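Local coordinates for CPXV203 protein (Cowpox virus, PDB 4HKJ), which probably binds class I MHC molecules of the infected host cell and keeps them inside the cell, away from T-cell recognition, at residues W15-I19 / Y129-T133; D59-N65 / P98-H103; Y124-L130 / L144-F150. All coordinates share one frame; numbering follows the deposited sequence.

Interactions 1 and 3 are two parts of one interior, their centres about 6 Å apart, and they share Tyr-129 and Leu-130. Both join the mixed sheet, through strands 119-126 and 131-137 and the turn between them, to the antiparallel sheet, through the neighbouring strands 15-25 and 141-152. Interaction 2 lies nearer the surface, with its centre about 13 Å from that of interaction 1 and 17 Å from that of interaction 3. Along the chain it is nested within the loop closed by interaction 1, and it ends before interaction 3 begins. Lys-102 and His-103 border residues 129-131, so the disulfide-linked loops adjoin one end of the two-sheet beta sandwich.

Interaction 1: residues W15-I19 / Y129-T133; sequences WKLKI and YLHIT
Trp-15 and Tyr-129 form the aromatic part of this contact, a T-shaped pair in which the indole presents the edge of its six-membered ring to one face of the phenol. The planes stand at 86°, and the two ring centroids are 5.6 Å apart. CZ3 of Trp-15 lies 4.1 Å from CE2 of Tyr-129, while the neighbouring CH2 lies near OH and CZ of Tyr-129. Trp-15 reaches this position because its CG stands opposite the carbonyl carbon (chi1 -76°), which leads the indole away from its strand. Tryptophan suits the place because its long, flat side chain carries a ring edge as far as the phenol of the other segment. Phe-150 meets the same indole, and the backbone of another protein chain in the assembly packs against Tyr-129.

The remaining contacts are aliphatic. CD2 of Leu-130 touches two side chains of strand 15-25: it is 4.0 Å from CD1 of Leu-17 and 3.9 Å from CD1 of Ile-19. Farther along, Ile-19 and Ile-132 meet end on, their CD1 atoms 3.8 Å apart. In both isoleucines CG1 lies opposite the carbonyl carbon, with the ethyl arm extended (chi2 close to 180°), and this sends the terminal methyls into the interior. The CA atoms of Ile-19 and Ile-132 are 9.3 Å apart, a spacing filled by side chains from both sides.

No hydrogen bond crosses between the two segments, and the buried residues of strand 15-25 alternate with the exposed Lys-16 and Lys-18. Strand 15-25 is therefore joined here to the start of strand 131-137 and the turn before it by dispersion forces and the hydrophobic effect, with a single aromatic pair closing the row.

Interaction 2: residues D59-N65 / P98-H103; sequences DQCEEPN and PDCSKH
Gln-60 lays its extended side chain across His-103, its amide nearly parallel to the imidazole, with the two planes 20° apart; a flat amide suits a place over a flat ring. OE1 of Gln-60 sits over one face of the ring, 3.8 Å from CG of His-103, and CD of Gln-60 is 3.6 Å from CB of His-103. The imidazole is held from its edge: ND1 of His-103 gives an almost straight hydrogen bond (173°) to Asp-99 O at 3.3 Å, which also accepts from Lys-102 N on the opposite face of the carbonyl plane. His-131, from strand 131-137, stacks on His-103.

In the backbone, N of Gln-60 donates to Cys-100 O at 3.2 Å and makes a weak hydrogen bond to His-103 O. CA of Asp-59 adds a C-H···O contact to the latter carbonyl.

Cys-61 and Cys-100 form a disulfide, SG to SG 2.0 Å. SG of Cys-100 lies between its own backbone N and carbonyl carbon (chi1 62°), facing Cys-61. The bond ties the loop after strand 53-59 to the short 3-10 turn leading into strand 103-110. Where polar and backbone atoms make most of the approaches, cystine supplies a link that does not depend on burial.

Interaction 3: residues Y124-L130 / L144-F150; sequences YVESNYL and LGVNYSF
Tyr-124 and Val-125, though consecutive, both direct their side chains at residues 144-150 of strand 141-152, because they form a classic beta bulge opposite Ile-132. The bulge breaks the alternation of a beta strand: Tyr-124 has a helix-like backbone conformation, and two large residues in a row face the interior.

Each of them takes part in a CH-pi contact, in opposite roles. Tyr-124 supplies the ring: CG2 of Val-146 stands over one face, 4.1 Å from the centroid and 15° off the normal. CD2 of Leu-144 approaches the far end of the same ring, 3.5 Å from CZ of Tyr-124. Val-125 supplies the methyl, its CG1 lying over the face of Tyr-148 at 4.2 Å from the ring centroid. Compact branched residues suit such faces, since a methyl fits against a flat ring.

Tyr-148 reaches across from its extended strand, with CG opposite the backbone N (chi1 150°), and packs against the residues of the turn. Leu-130 runs alongside it, pointing the other way, CD2 3.5 Å from CE1 of Tyr-148. The hydroxyl of Tyr-148 ends at the edge of the Tyr-129 ring, 3.4 Å from CB of Tyr-129. That same CB lies at the edge of the Phe-150 ring, 3.5 Å from CD2 of Phe-150, and the two rings are oblique to each other. OG of Ser-127 is 3.4 Å from OH of Tyr-148, a weak hydrogen bond at most, since Leu-130 O, 3.1 Å from OG of Ser-127, could take the same proton.

Along the outermost strand of this sheet within the chain, backbone atoms of Tyr-124 and Glu-126 hydrogen-bond to another protein chain, consistent with a role in binding. The chemistry is thus aromatic and aliphatic within, and tyrosine suits places where a ring packs and its hydroxyl lies near polar atoms.

Interaction 1: residues W15-I19 / Y129-T133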
# COMPACT_ATOMS: atom_id res chain seq x y z
N TRP D 15 -8.88 -23.53 -7.60
CA TRP D 15 -8.76 -22.43 -6.65
C TRP D 15 -7.36 -22.35 -6.05
O TRP D 15 -6.79 -23.36 -5.64
CB TRP D 15 -9.81 -22.55 -5.55
CG TRP D 15 -11.18 -22.14 -5.99
CD1 TRP D 15 -12.01 -22.83 -6.83
CD2 TRP D 15 -11.88 -20.95 -5.63
NE1 TRP D 15 -13.19 -22.14 -7.01
CE2 TRP D 15 -13.13 -20.98 -6.28
CE3 TRP D 15 -11.58 -19.86 -4.81
CZ2 TRP D 15 -14.07 -19.96 -6.14
CZ3 TRP D 15 -12.51 -18.85 -4.67
CH2 TRP D 15 -13.75 -18.91 -5.33
N LYS D 16 -6.80 -21.14 -6.01
CA LYS D 16 -5.46 -20.94 -5.47
C LYS D 16 -5.46 -19.97 -4.29
O LYS D 16 -6.19 -18.98 -4.29
CB LYS D 16 -4.51 -20.45 -6.56
CG LYS D 16 -4.39 -21.40 -7.74
CD LYS D 16 -3.23 -21.01 -8.65
CE LYS D 16 -3.06 -22.03 -9.77
NZ LYS D 16 -1.90 -21.70 -10.64
N LEU D 17 -4.63 -20.26 -3.30
CA LEU D 17 -4.53 -19.42 -2.11
C LEU D 17 -3.10 -18.92 -1.89
O LEU D 17 -2.16 -19.71 -1.86
CB LEU D 17 -5.00 -20.18 -0.88
CG LEU D 17 -4.84 -19.46 0.47
CD1 LEU D 17 -5.62 -18.16 0.49
CD2 LEU D 17 -5.26 -20.36 1.62
N LYS D 18 -2.97 -17.61 -1.73
CA LYS D 18 -1.68 -17.01 -1.43
C LYS D 18 -1.81 -16.01 -0.29
O LYS D 18 -2.56 -15.04 -0.38
CB LYS D 18 -1.10 -16.31 -2.65
CG LYS D 18 0.20 -15.56 -2.37
CD LYS D 18 0.71 -14.82 -3.60
CE LYS D 18 1.03 -15.79 -4.72
NZ LYS D 18 1.55 -15.07 -5.92
N ILE D 19 -1.07 -16.25 0.79
CA ILE D 19 -1.03 -15.32 1.91
C ILE D 19 0.37 -14.72 2.04
O ILE D 19 1.33 -15.43 2.34
CB ILE D 19 -1.41 -16.00 3.24
CG1 ILE D 19 -2.82 -16.60 3.15
CG2 ILE D 19 -1.33 -15.01 4.39
CD1 ILE D 19 -3.30 -17.22 4.44
N TYR D 129 -14.49 -16.07 2.52
CA TYR D 129 -13.57 -17.12 2.07
C TYR D 129 -12.49 -17.43 3.11
O TYR D 129 -12.07 -18.58 3.24
CB TYR D 129 -12.90 -16.72 0.75
CG TYR D 129 -13.85 -16.61 -0.42
CD1 TYR D 129 -15.10 -17.22 -0.39
CD2 TYR D 129 -13.50 -15.91 -1.56
CE1 TYR D 129 -15.97 -17.12 -1.46
CE2 TYR D 129 -14.36 -15.80 -2.64
CZ TYR D 129 -15.60 -16.41 -2.58
OH TYR D 129 -16.46 -16.31 -3.65
N LEU D 130 -12.06 -16.42 3.85
CA LEU D 130 -10.92 -16.59 4.75
C LEU D 130 -10.96 -15.63 5.94
O LEU D 130 -11.46 -14.51 5.84
CB LEU D 130 -9.61 -16.41 3.98
CG LEU D 130 -8.36 -17.05 4.58
CD1 LEU D 130 -8.49 -18.57 4.56
CD2 LEU D 130 -7.12 -16.61 3.82
N HIS D 131 -10.41 -16.09 7.07
CA HIS D 131 -10.25 -15.26 8.25
C HIS D 131 -8.79 -15.30 8.70
O HIS D 131 -8.27 -16.36 9.03
CB HIS D 131 -11.16 -15.75 9.39
CG HIS D 131 -12.62 -15.69 9.07
ND1 HIS D 131 -13.27 -16.68 8.37
CD2 HIS D 131 -13.55 -14.75 9.36
CE1 HIS D 131 -14.55 -16.36 8.25
NE2 HIS D 131 -14.74 -15.19 8.84
N ILE D 132 -8.13 -14.15 8.70
CA ILE D 132 -6.73 -14.08 9.09
C ILE D 132 -6.51 -13.25 10.35
O ILE D 132 -6.71 -12.04 10.35
CB ILE D 132 -5.84 -13.54 7.95
CG1 ILE D 132 -5.93 -14.44 6.72
CG2 ILE D 132 -4.39 -13.42 8.42
CD1 ILE D 132 -5.04 -14.01 5.57
N THR D 133 -6.09 -13.92 11.42
CA THR D 133 -5.77 -13.24 12.68
C THR D 133 -4.28 -13.37 12.97
O THR D 133 -3.72 -14.46 12.91
CB THR D 133 -6.58 -13.82 13.85
OG1 THR D 133 -7.97 -13.84 13.51
CG2 THR D 133 -6.38 -12.99 15.10

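Interaction 2: residues D59-N65 / P98-H103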
# COMPACT_ATOMS: atom_id res chain seq x y z
N ASP D 59 -5.40 -23.62 12.60
CA ASP D 59 -6.78 -23.45 12.17
C ASP D 59 -7.71 -23.81 13.32
O ASP D 59 -7.28 -24.38 14.31
CB ASP D 59 -7.08 -24.28 10.91
CG ASP D 59 -6.74 -25.76 11.07
OD1 ASP D 59 -6.65 -26.25 12.22
OD2 ASP D 59 -6.57 -26.43 10.04
N GLN D 60 -8.99 -23.48 13.18
CA GLN D 60 -9.96 -23.76 14.24
C GLN D 60 -10.52 -25.18 14.17
O GLN D 60 -11.59 -25.46 14.71
CB GLN D 60 -11.09 -22.73 14.23
CG GLN D 60 -10.66 -21.34 14.68
CD GLN D 60 -11.82 -20.37 14.78
OE1 GLN D 60 -12.98 -20.74 14.56
NE2 GLN D 60 -11.52 -19.12 15.12
N CYS D 61 -9.79 -26.07 13.51
CA CYS D 61 -10.20 -27.46 13.40
C CYS D 61 -9.57 -28.33 14.48
O CYS D 61 -8.36 -28.28 14.70
CB CYS D 61 -9.84 -28.03 12.02
SG CYS D 61 -10.80 -27.36 10.65
N GLU D 62 -10.39 -29.13 15.15
CA GLU D 62 -9.90 -30.10 16.12
C GLU D 62 -9.85 -31.47 15.47
O GLU D 62 -8.93 -32.25 15.72
CB GLU D 62 -10.81 -30.13 17.36
CG GLU D 62 -10.84 -28.82 18.13
CD GLU D 62 -11.77 -28.88 19.33
OE1 GLU D 62 -12.49 -29.90 19.48
OE2 GLU D 62 -11.79 -27.91 20.12
N GLU D 63 -10.85 -31.76 14.65
CA GLU D 63 -10.90 -33.00 13.89
C GLU D 63 -9.85 -32.96 12.79
O GLU D 63 -9.67 -31.93 12.14
CB GLU D 63 -12.30 -33.18 13.28
CG GLU D 63 -12.57 -34.56 12.71
CD GLU D 63 -12.60 -35.64 13.78
OE1 GLU D 63 -12.86 -35.32 14.96
OE2 GLU D 63 -12.35 -36.82 13.44
N PRO D 64 -9.12 -34.08 12.60
CA PRO D 64 -8.08 -34.16 11.56
C PRO D 64 -8.60 -33.83 10.16
O PRO D 64 -9.23 -34.67 9.51
CB PRO D 64 -7.62 -35.62 11.64
CG PRO D 64 -8.67 -36.33 12.43
CD PRO D 64 -9.20 -35.32 13.38
N ASN D 65 -8.35 -32.60 9.72
CA ASN D 65 -8.73 -32.16 8.38
C ASN D 65 -7.52 -31.64 7.62
O ASN D 65 -6.54 -31.21 8.23
CB ASN D 65 -9.80 -31.06 8.48
CG ASN D 65 -11.13 -31.57 8.99
OD1 ASN D 65 -11.44 -32.76 8.87
ND2 ASN D 65 -11.92 -30.68 9.57
N PRO D 98 -14.40 -27.21 4.78
CA PRO D 98 -14.95 -26.96 6.12
C PRO D 98 -14.65 -25.54 6.60
O PRO D 98 -13.59 -25.00 6.28
CB PRO D 98 -14.21 -27.98 6.99
CG PRO D 98 -13.93 -29.11 6.06
CD PRO D 98 -13.65 -28.47 4.72
N ASP D 99 -15.58 -24.95 7.33
CA ASP D 99 -15.45 -23.56 7.77
C ASP D 99 -14.26 -23.37 8.71
O ASP D 99 -13.55 -22.37 8.63
CB ASP D 99 -16.74 -23.09 8.45
CG ASP D 99 -16.81 -21.58 8.59
OD1 ASP D 99 -17.20 -20.91 7.61
OD2 ASP D 99 -16.47 -21.06 9.67
N CYS D 100 -14.06 -24.34 9.60
CA CYS D 100 -12.99 -24.26 10.60
C CYS D 100 -11.61 -24.18 9.96
O CYS D 100 -10.70 -23.56 10.51
CB CYS D 100 -13.05 -25.47 11.53
SG CYS D 100 -12.80 -27.06 10.71
N SER D 101 -11.46 -24.81 8.79
CA SER D 101 -10.18 -24.79 8.08
C SER D 101 -9.95 -23.46 7.39
O SER D 101 -8.87 -23.21 6.84
CB SER D 101 -10.12 -25.94 7.07
OG SER D 101 -10.19 -27.20 7.72
N LYS D 102 -10.96 -22.59 7.40
CA LYS D 102 -10.85 -21.28 6.77
C LYS D 102 -10.67 -20.16 7.79
O LYS D 102 -10.66 -18.98 7.44
CB LYS D 102 -12.05 -21.01 5.86
CG LYS D 102 -12.13 -21.95 4.67
CD LYS D 102 -13.31 -21.63 3.77
CE LYS D 102 -14.64 -21.93 4.46
NZ LYS D 102 -15.79 -21.69 3.55
N HIS D 103 -10.54 -20.54 9.06
CA HIS D 103 -10.19 -19.59 10.11
C HIS D 103 -8.74 -19.79 10.51
O HIS D 103 -8.38 -20.78 11.14
CB HIS D 103 -11.11 -19.76 11.32
CG HIS D 103 -12.43 -19.08 11.17
ND1 HIS D 103 -13.47 -19.62 10.44
CD2 HIS D 103 -12.89 -17.90 11.65
CE1 HIS D 103 -14.50 -18.80 10.48
NE2 HIS D 103 -14.18 -17.75 11.21

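Interaction 3: residues Y124-L130 / L144-F150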
# COMPACT_ATOMS: atom_id res chain seq x y z
N TYR D 124 -6.67 -9.20 10.77
CA TYR D 124 -6.33 -8.50 9.54
C TYR D 124 -7.35 -8.72 8.42
O TYR D 124 -7.66 -7.80 7.67
CB TYR D 124 -4.94 -8.92 9.05
CG TYR D 124 -3.80 -8.19 9.74
CD1 TYR D 124 -3.27 -8.66 10.93
CD2 TYR D 124 -3.26 -7.04 9.19
CE1 TYR D 124 -2.23 -8.00 11.56
CE2 TYR D 124 -2.22 -6.37 9.81
CZ TYR D 124 -1.71 -6.86 10.99
OH TYR D 124 -0.68 -6.19 11.61
N VAL D 125 -7.85 -9.95 8.30
CA VAL D 125 -8.77 -10.28 7.22
C VAL D 125 -10.07 -10.90 7.73
O VAL D 125 -10.05 -11.82 8.56
CB VAL D 125 -8.11 -11.24 6.20
CG1 VAL D 125 -9.06 -11.53 5.05
CG2 VAL D 125 -6.81 -10.66 5.68
N GLU D 126 -11.19 -10.38 7.24
CA GLU D 126 -12.51 -10.90 7.60
C GLU D 126 -13.39 -10.97 6.36
O GLU D 126 -13.97 -9.97 5.94
CB GLU D 126 -13.16 -10.01 8.66
CG GLU D 126 -14.56 -10.45 9.08
CD GLU D 126 -14.55 -11.65 10.01
OE1 GLU D 126 -13.48 -11.94 10.59
OE2 GLU D 126 -15.61 -12.29 10.16
N SER D 127 -13.49 -12.16 5.76
CA SER D 127 -14.30 -12.34 4.57
C SER D 127 -14.97 -13.71 4.55
O SER D 127 -14.71 -14.55 5.41
CB SER D 127 -13.46 -12.15 3.31
OG SER D 127 -12.45 -13.14 3.21
N ASN D 128 -15.82 -13.93 3.55
CA ASN D 128 -16.56 -15.19 3.42
C ASN D 128 -15.66 -16.37 3.06
O ASN D 128 -16.03 -17.52 3.28
CB ASN D 128 -17.67 -15.05 2.37
CG ASN D 128 -18.78 -14.12 2.82
OD1 ASN D 128 -19.08 -13.12 2.16
ND2 ASN D 128 -19.40 -14.44 3.95
N TYR D 129 -14.49 -16.07 2.52
CA TYR D 129 -13.57 -17.12 2.07
C TYR D 129 -12.49 -17.43 3.11
O TYR D 129 -12.07 -18.58 3.24
CB TYR D 129 -12.90 -16.72 0.75
CG TYR D 129 -13.85 -16.61 -0.42
CD1 TYR D 129 -15.10 -17.22 -0.39
CD2 TYR D 129 -13.50 -15.91 -1.56
CE1 TYR D 129 -15.97 -17.12 -1.46
CE2 TYR D 129 -14.36 -15.80 -2.64
CZ TYR D 129 -15.60 -16.41 -2.58
OH TYR D 129 -16.46 -16.31 -3.65
N LEU D 130 -12.06 -16.42 3.85
CA LEU D 130 -10.92 -16.59 4.75
C LEU D 130 -10.96 -15.63 5.94
O LEU D 130 -11.46 -14.51 5.84
CB LEU D 130 -9.61 -16.41 3.98
CG LEU D 130 -8.36 -17.05 4.58
CD1 LEU D 130 -8.49 -18.57 4.56
CD2 LEU D 130 -7.12 -16.61 3.82
N LEU D 144 3.92 -4.90 10.64
CA LEU D 144 3.48 -6.13 10.00
C LEU D 144 2.34 -5.87 9.02
O LEU D 144 1.31 -5.31 9.39
CB LEU D 144 3.05 -7.16 11.05
CG LEU D 144 2.71 -8.58 10.58
CD1 LEU D 144 3.26 -9.61 11.55
CD2 LEU D 144 1.21 -8.76 10.42
N GLY D 145 2.53 -6.28 7.77
CA GLY D 145 1.51 -6.15 6.75
C GLY D 145 1.11 -7.51 6.21
O GLY D 145 1.93 -8.42 6.14
N VAL D 146 -0.16 -7.65 5.84
CA VAL D 146 -0.68 -8.92 5.33
C VAL D 146 -1.44 -8.74 4.03
O VAL D 146 -2.41 -7.98 3.96
CB VAL D 146 -1.60 -9.60 6.35
CG1 VAL D 146 -2.20 -10.87 5.76
CG2 VAL D 146 -0.85 -9.92 7.63
N ASN D 147 -1.01 -9.45 2.99
CA ASN D 147 -1.74 -9.45 1.73
C ASN D 147 -2.45 -10.79 1.54
O ASN D 147 -1.92 -11.84 1.91
CB ASN D 147 -0.82 -9.15 0.55
CG ASN D 147 -1.49 -8.27 -0.49
OD1 ASN D 147 -1.45 -7.04 -0.40
ND2 ASN D 147 -2.11 -8.90 -1.48
N TYR D 148 -3.64 -10.74 0.97
CA TYR D 148 -4.50 -11.92 0.87
C TYR D 148 -5.11 -12.06 -0.52
O TYR D 148 -5.61 -11.10 -1.10
CB TYR D 148 -5.58 -11.86 1.96
CG TYR D 148 -6.89 -12.53 1.60
CD1 TYR D 148 -6.99 -13.91 1.50
CD2 TYR D 148 -8.04 -11.77 1.41
CE1 TYR D 148 -8.20 -14.51 1.19
CE2 TYR D 148 -9.25 -12.36 1.10
CZ TYR D 148 -9.32 -13.74 0.99
OH TYR D 148 -10.52 -14.34 0.68
N SER D 149 -5.05 -13.28 -1.06
CA SER D 149 -5.57 -13.57 -2.39
C SER D 149 -6.11 -14.99 -2.47
O SER D 149 -5.38 -15.95 -2.21
CB SER D 149 -4.50 -13.34 -3.45
OG SER D 149 -5.01 -13.55 -4.75
N PHE D 150 -7.38 -15.12 -2.83
CA PHE D 150 -8.04 -16.42 -2.88
C PHE D 150 -9.14 -16.43 -3.93
O PHE D 150 -10.25 -15.95 -3.69
CB PHE D 150 -8.62 -16.76 -1.50
CG PHE D 150 -9.10 -18.18 -1.37
CD1 PHE D 150 -8.25 -19.24 -1.63
CD2 PHE D 150 -10.40 -18.46 -0.97
CE1 PHE D 150 -8.67 -20.55 -1.51
CE2 PHE D 150 -10.83 -19.77 -0.84
CZ PHE D 150 -9.97 -20.81 -1.11